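Local atomic coordinates of split-Soret cytochrome c (Desulfovibrio desulfuricans, PDB entry 1H21), a protein that serves as a dimeric dihaem c-type cytochrome with an iron-sulfur centre, carrying electrons and possibly taking part in sulfate reduction. Residues 32-37 / 124-129; 152-157 / 168-173. One frame throughout, in Å; residues are numbered along the deposited sequence.

Contact 1 of 2, residues 32-37 / 124-129; sequences VAYDGY and FNPGDA
A CH-pi contact between Pro126 and Tyr34 packs the loop that follows helix 102-118 against helix 26-38. CB of Pro126 comes down over one face of the tyrosine ring, 3.8 Å from its centroid and 25° off the normal, while CG of Pro126 reaches past the rim to 3.4 Å from Tyr34 OH. The root of the same ring meets Phe124: CE2 of Phe124 lies 3.4 Å from CD1 of Tyr34, the two planes turned 38° from each other in an oblique pair. With CG anti to its backbone N (chi1 175°), Tyr34 leans out from the helix so that its ring spans both partners. Ala129 O closes in at the ring edge, 3.7 Å from CE2 of Tyr34. An Asx turn, in which Asn125 OD1 accepts from Gly127 N at 3.0 Å, folds the chain around Pro126. Between these two segments the packing is chiefly apolar, but the phenol oxygen is hydrogen-bonded beyond them to Gln131 N and to Glu169 of helix 165-192. Because the backbone N-H can only donate, the hydroxyl probably gives its own proton to the carboxylate, which would fix its rotation.

Contact 2 of 2, residues 152-157 / 168-173; sequences SKWCYE and SERCGR. Unlike the reference sequence in segment 168-173: Cys171 (reference Ala). With HEC (heme c), chain H.
Glu169 OE2 is gripped by Arg173, one helical turn on, in a salt bridge within helix 165-192, and has Tyr34 OH as a second partner. Arg173 NE reaches it at 2.9 Å, at 156° and close to the guanidinium plane, and Glu169 OE2 accepts it through its anti lone pair; a weak bond from Arg173 NH2 joins it. Arg170, the next residue along the helix from Glu169, points instead toward helix 147-158 and meets Trp154. The motif across the segments is a cation-pi pair joining these two successive helices. CD of Arg170 stands over the centre of the Trp154 six-membered ring, 3.5 Å from its centroid, and CZ of Arg170 follows over the five-membered ring, 4.5 Å from that centroid. The two side chains run past each other in opposite directions, with indole and guanidinium planes 37° apart. A chi1 of 174° and a chain extended from CG to NE carry the charged end of Arg170 across the indole toward the other helix. There NH2 of Arg170 bonds to Ser150 OG, while the indole NE1 bonds to Pro138 O, so both partners are held at their polar ends. Another side of 152-157 lines a haem pocket: Ser152 O lies 3.5 Å from haem CAA, and CG of Lys153 is 3.4 Å from O1D of one propionate. Over one face of the Tyr156 ring sits CBA, a methylene carbon of the other propionate, 3.5 Å from CG of Tyr156.

Helix 165-192 joins the two contacts, whose centres lie 15 Å apart. Two probable hydrogen bonds link them: Tyr34 OH of contact 1 is 2.8 Å from Glu169 OE2 of contact 2, and Tyr37 OH is 3.0 Å from Ser168 O. Beside this, CD2 of Tyr37 packs on CA of Gly172 at 3.5 Å. The probable [2Fe-2S] site is close to both: Cys171, an inferred ligand, belongs to segment 168-173, the Tyr34 side chain is about 9 Å from that of Cys171, and the Arg170 side chain is about 6 Å from that of Cys86. Segment 152-157 then leads on to the haem, and both contacts also touch the second subunit.

Contact 1 of 2, residues 32-37 / 124-129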
# COMPACT_ATOMS: atom_id res chain seq x y z
N VAL A 32 -6.61 -18.71 -10.03
CA VAL A 32 -5.31 -18.26 -10.53
C VAL A 32 -4.57 -17.40 -9.49
O VAL A 32 -3.34 -17.48 -9.37
CB VAL A 32 -5.49 -17.49 -11.87
CG1 VAL A 32 -4.13 -17.07 -12.42
CG2 VAL A 32 -6.22 -18.36 -12.86
N ALA A 33 -5.32 -16.58 -8.74
CA ALA A 33 -4.76 -15.73 -7.68
C ALA A 33 -4.10 -16.61 -6.65
O ALA A 33 -2.96 -16.35 -6.27
CB ALA A 33 -5.85 -14.87 -7.02
N TYR A 34 -4.81 -17.65 -6.22
CA TYR A 34 -4.27 -18.59 -5.23
C TYR A 34 -2.99 -19.24 -5.77
O TYR A 34 -1.99 -19.38 -5.04
CB TYR A 34 -5.32 -19.66 -4.90
CG TYR A 34 -4.84 -20.76 -3.97
CD1 TYR A 34 -5.01 -20.68 -2.59
CD2 TYR A 34 -4.18 -21.89 -4.47
CE1 TYR A 34 -4.53 -21.68 -1.74
CE2 TYR A 34 -3.70 -22.88 -3.64
CZ TYR A 34 -3.88 -22.77 -2.27
OH TYR A 34 -3.36 -23.73 -1.45
N ASP A 35 -3.00 -19.62 -7.04
CA ASP A 35 -1.82 -20.24 -7.67
C ASP A 35 -0.69 -19.23 -7.81
O ASP A 35 0.48 -19.51 -7.51
CB ASP A 35 -2.18 -20.81 -9.05
CG ASP A 35 -3.12 -22.02 -8.98
OD1 ASP A 35 -3.35 -22.56 -7.87
OD2 ASP A 35 -3.65 -22.42 -10.05
N GLY A 36 -1.07 -18.03 -8.24
CA GLY A 36 -0.10 -16.97 -8.42
C GLY A 36 0.63 -16.65 -7.14
O GLY A 36 1.84 -16.41 -7.17
N TYR A 37 -0.09 -16.73 -6.02
CA TYR A 37 0.46 -16.44 -4.69
C TYR A 37 1.71 -17.27 -4.38
O TYR A 37 2.71 -16.74 -3.85
CB TYR A 37 -0.64 -16.66 -3.62
CG TYR A 37 -0.13 -16.68 -2.17
CD1 TYR A 37 0.00 -15.50 -1.43
CD2 TYR A 37 0.29 -17.88 -1.57
CE1 TYR A 37 0.55 -15.52 -0.12
CE2 TYR A 37 0.84 -17.90 -0.29
CZ TYR A 37 0.97 -16.73 0.43
OH TYR A 37 1.55 -16.77 1.67
N PHE A 124 -12.46 -19.18 0.37
CA PHE A 124 -11.87 -20.04 -0.66
C PHE A 124 -11.16 -21.24 -0.06
O PHE A 124 -10.53 -21.14 1.01
CB PHE A 124 -10.89 -19.22 -1.52
CG PHE A 124 -10.17 -20.03 -2.59
CD1 PHE A 124 -10.70 -20.16 -3.87
CD2 PHE A 124 -8.93 -20.62 -2.33
CE1 PHE A 124 -10.00 -20.85 -4.87
CE2 PHE A 124 -8.22 -21.31 -3.32
CZ PHE A 124 -8.76 -21.43 -4.59
N ASN A 125 -11.25 -22.36 -0.75
CA ASN A 125 -10.60 -23.61 -0.34
C ASN A 125 -10.07 -24.25 -1.63
O ASN A 125 -10.84 -24.49 -2.57
CB ASN A 125 -11.64 -24.53 0.33
CG ASN A 125 -10.99 -25.64 1.13
OD1 ASN A 125 -9.94 -26.19 0.75
ND2 ASN A 125 -11.60 -25.98 2.26
N PRO A 126 -8.75 -24.51 -1.71
CA PRO A 126 -8.18 -25.10 -2.93
C PRO A 126 -8.37 -26.61 -3.01
O PRO A 126 -8.07 -27.25 -4.04
CB PRO A 126 -6.70 -24.75 -2.81
CG PRO A 126 -6.47 -24.97 -1.31
CD PRO A 126 -7.72 -24.34 -0.66
N GLY A 127 -8.88 -27.18 -1.92
CA GLY A 127 -9.07 -28.61 -1.85
C GLY A 127 -7.68 -29.21 -1.71
O GLY A 127 -6.92 -28.81 -0.83
N ASP A 128 -7.33 -30.12 -2.60
CA ASP A 128 -6.02 -30.74 -2.55
C ASP A 128 -4.99 -30.03 -3.42
O ASP A 128 -3.83 -30.46 -3.52
CB ASP A 128 -6.13 -32.22 -2.92
CG ASP A 128 -6.98 -33.00 -1.91
OD1 ASP A 128 -6.51 -33.21 -0.78
OD2 ASP A 128 -8.13 -33.36 -2.25
N ALA A 129 -5.40 -28.93 -4.05
CA ALA A 129 -4.48 -28.14 -4.87
C ALA A 129 -3.70 -27.28 -3.86
O ALA A 129 -2.90 -26.41 -4.25
CB ALA A 129 -5.25 -27.26 -5.86

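Contact 2 of 2, residues 152-157 / 168-173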
# COMPACT_ATOMS: atom_id res chain seq x y z
N SER A 152 -1.77 -10.52 12.56
CA SER A 152 -1.45 -10.61 13.99
C SER A 152 -2.63 -11.00 14.89
O SER A 152 -2.48 -11.87 15.75
CB SER A 152 -0.81 -9.31 14.47
OG SER A 152 0.34 -9.02 13.68
N LYS A 153 -3.80 -10.40 14.67
CA LYS A 153 -5.01 -10.69 15.44
C LYS A 153 -5.42 -12.16 15.25
O LYS A 153 -5.59 -12.92 16.21
CB LYS A 153 -6.12 -9.75 14.99
CG LYS A 153 -7.31 -9.67 15.91
CD LYS A 153 -8.35 -8.77 15.31
CE LYS A 153 -9.59 -8.80 16.14
NZ LYS A 153 -10.68 -8.02 15.48
N TRP A 154 -5.50 -12.59 14.00
CA TRP A 154 -5.87 -13.96 13.68
C TRP A 154 -4.92 -15.00 14.32
O TRP A 154 -5.39 -15.98 14.91
CB TRP A 154 -5.91 -14.12 12.15
CG TRP A 154 -6.28 -15.49 11.64
CD1 TRP A 154 -7.53 -15.94 11.31
CD2 TRP A 154 -5.37 -16.55 11.30
NE1 TRP A 154 -7.46 -17.20 10.77
CE2 TRP A 154 -6.14 -17.60 10.75
CE3 TRP A 154 -3.98 -16.71 11.39
CZ2 TRP A 154 -5.57 -18.80 10.30
CZ3 TRP A 154 -3.41 -17.89 10.94
CH2 TRP A 154 -4.20 -18.93 10.40
N CYS A 155 -3.61 -14.79 14.20
CA CYS A 155 -2.62 -15.71 14.80
C CYS A 155 -2.77 -15.74 16.32
O CYS A 155 -2.78 -16.81 16.94
CB CYS A 155 -1.19 -15.29 14.42
SG CYS A 155 -0.63 -15.72 12.73
N TYR A 156 -2.92 -14.56 16.91
CA TYR A 156 -3.10 -14.40 18.35
C TYR A 156 -4.31 -15.17 18.83
O TYR A 156 -4.22 -16.00 19.73
CB TYR A 156 -3.31 -12.92 18.70
CG TYR A 156 -3.63 -12.68 20.16
CD1 TYR A 156 -2.76 -13.10 21.17
CD2 TYR A 156 -4.79 -11.99 20.53
CE1 TYR A 156 -3.02 -12.85 22.53
CE2 TYR A 156 -5.07 -11.73 21.89
CZ TYR A 156 -4.17 -12.17 22.88
OH TYR A 156 -4.39 -11.89 24.21
N GLU A 157 -5.46 -14.80 18.27
CA GLU A 157 -6.74 -15.41 18.59
C GLU A 157 -6.77 -16.92 18.38
O GLU A 157 -7.38 -17.64 19.18
CB GLU A 157 -7.85 -14.74 17.77
CG GLU A 157 -8.14 -13.31 18.23
CD GLU A 157 -9.22 -12.61 17.41
OE1 GLU A 157 -9.56 -13.08 16.29
OE2 GLU A 157 -9.73 -11.55 17.89
N SER A 168 0.51 -18.93 6.12
CA SER A 168 0.91 -18.66 4.75
C SER A 168 -0.14 -19.30 3.83
O SER A 168 -0.37 -18.84 2.72
CB SER A 168 2.31 -19.19 4.46
OG SER A 168 2.31 -20.60 4.33
N GLU A 169 -0.79 -20.37 4.31
CA GLU A 169 -1.85 -21.02 3.55
C GLU A 169 -3.02 -20.05 3.60
O GLU A 169 -3.65 -19.76 2.59
CB GLU A 169 -2.24 -22.35 4.20
CG GLU A 169 -3.40 -23.09 3.52
CD GLU A 169 -3.10 -23.55 2.09
OE1 GLU A 169 -1.99 -24.04 1.83
OE2 GLU A 169 -4.01 -23.45 1.23
N ARG A 170 -3.27 -19.50 4.78
CA ARG A 170 -4.35 -18.53 4.98
C ARG A 170 -4.21 -17.32 4.06
O ARG A 170 -5.17 -16.94 3.39
CB ARG A 170 -4.38 -18.03 6.43
CG ARG A 170 -5.39 -16.91 6.68
CD ARG A 170 -4.93 -16.04 7.83
NE ARG A 170 -5.81 -14.91 8.13
CZ ARG A 170 -5.47 -13.64 7.95
NH1 ARG A 170 -4.27 -13.32 7.46
NH2 ARG A 170 -6.31 -12.67 8.31
N CYS A 171 -3.02 -16.70 4.03
CA CYS A 171 -2.85 -15.53 3.18
C CYS A 171 -3.02 -15.89 1.71
O CYS A 171 -3.59 -15.11 0.94
CB CYS A 171 -1.54 -14.76 3.49
SG CYS A 171 -1.65 -13.68 5.03
N GLY A 172 -2.68 -17.13 1.37
CA GLY A 172 -2.82 -17.60 0.00
C GLY A 172 -4.28 -17.68 -0.40
O GLY A 172 -4.64 -17.33 -1.53
N ARG A 173 -5.13 -18.13 0.52
CA ARG A 173 -6.55 -18.24 0.25
C ARG A 173 -7.20 -16.87 0.24
O ARG A 173 -8.09 -16.61 -0.57
CB ARG A 173 -7.22 -19.15 1.29
CG ARG A 173 -6.61 -20.56 1.32
CD ARG A 173 -7.27 -21.49 2.35
NE ARG A 173 -6.52 -22.75 2.47
CZ ARG A 173 -7.01 -23.89 2.97
NH1 ARG A 173 -8.26 -23.95 3.41
NH2 ARG A 173 -6.22 -24.96 3.06
FE HEC H . 0.32 -4.26 16.62
CHA HEC H . -2.25 -6.36 17.09
CHB HEC H . 2.46 -6.49 18.15
CHC HEC H . 2.97 -2.43 15.55
CHD HEC H . -1.77 -1.74 15.84
NA HEC H . 0.09 -6.02 17.49
C1A HEC H . -1.03 -6.82 17.45
C2A HEC H . -0.78 -8.16 17.95
C3A HEC H . 0.55 -8.15 18.40
C4A HEC H . 1.07 -6.80 18.11
CMA HEC H . 1.36 -9.30 18.99
CAA HEC H . -1.78 -9.33 18.02
CBA HEC H . -2.54 -9.42 19.34
CGA HEC H . -3.80 -8.57 19.42
O1A HEC H . -3.98 -7.81 20.39
O2A HEC H . -4.65 -8.70 18.51
NB HEC H . 2.31 -4.40 16.87
C1B HEC H . 3.04 -5.36 17.56
C2B HEC H . 4.50 -5.17 17.41
C3B HEC H . 4.62 -4.08 16.55
C4B HEC H . 3.27 -3.60 16.28
CMB HEC H . 5.64 -5.96 18.09
CAB HEC H . 5.82 -3.54 16.06
CBB HEC H . 6.75 -4.37 15.29
NC HEC H . 0.50 -2.49 15.76
C1C HEC H . 1.68 -1.90 15.32
C2C HEC H . 1.39 -0.63 14.68
C3C HEC H . 0.01 -0.40 14.72
C4C HEC H . -0.49 -1.56 15.44
CMC HEC H . 2.48 0.33 14.14
CAC HEC H . -0.68 0.78 14.35
CBC HEC H . -0.80 1.34 12.98
ND HEC H . -1.58 -4.09 16.62
C1D HEC H . -2.30 -2.94 16.40
C2D HEC H . -3.71 -3.22 16.45
C3D HEC H . -3.89 -4.53 16.68
C4D HEC H . -2.54 -5.07 16.78
CMD HEC H . -4.81 -2.21 16.22
CAD HEC H . -5.24 -5.24 16.83
CBD HEC H . -5.70 -5.32 18.28
CGD HEC H . -7.02 -6.06 18.44
O1D HEC H . -7.03 -7.31 18.36
O2D HEC H . -8.05 -5.37 18.63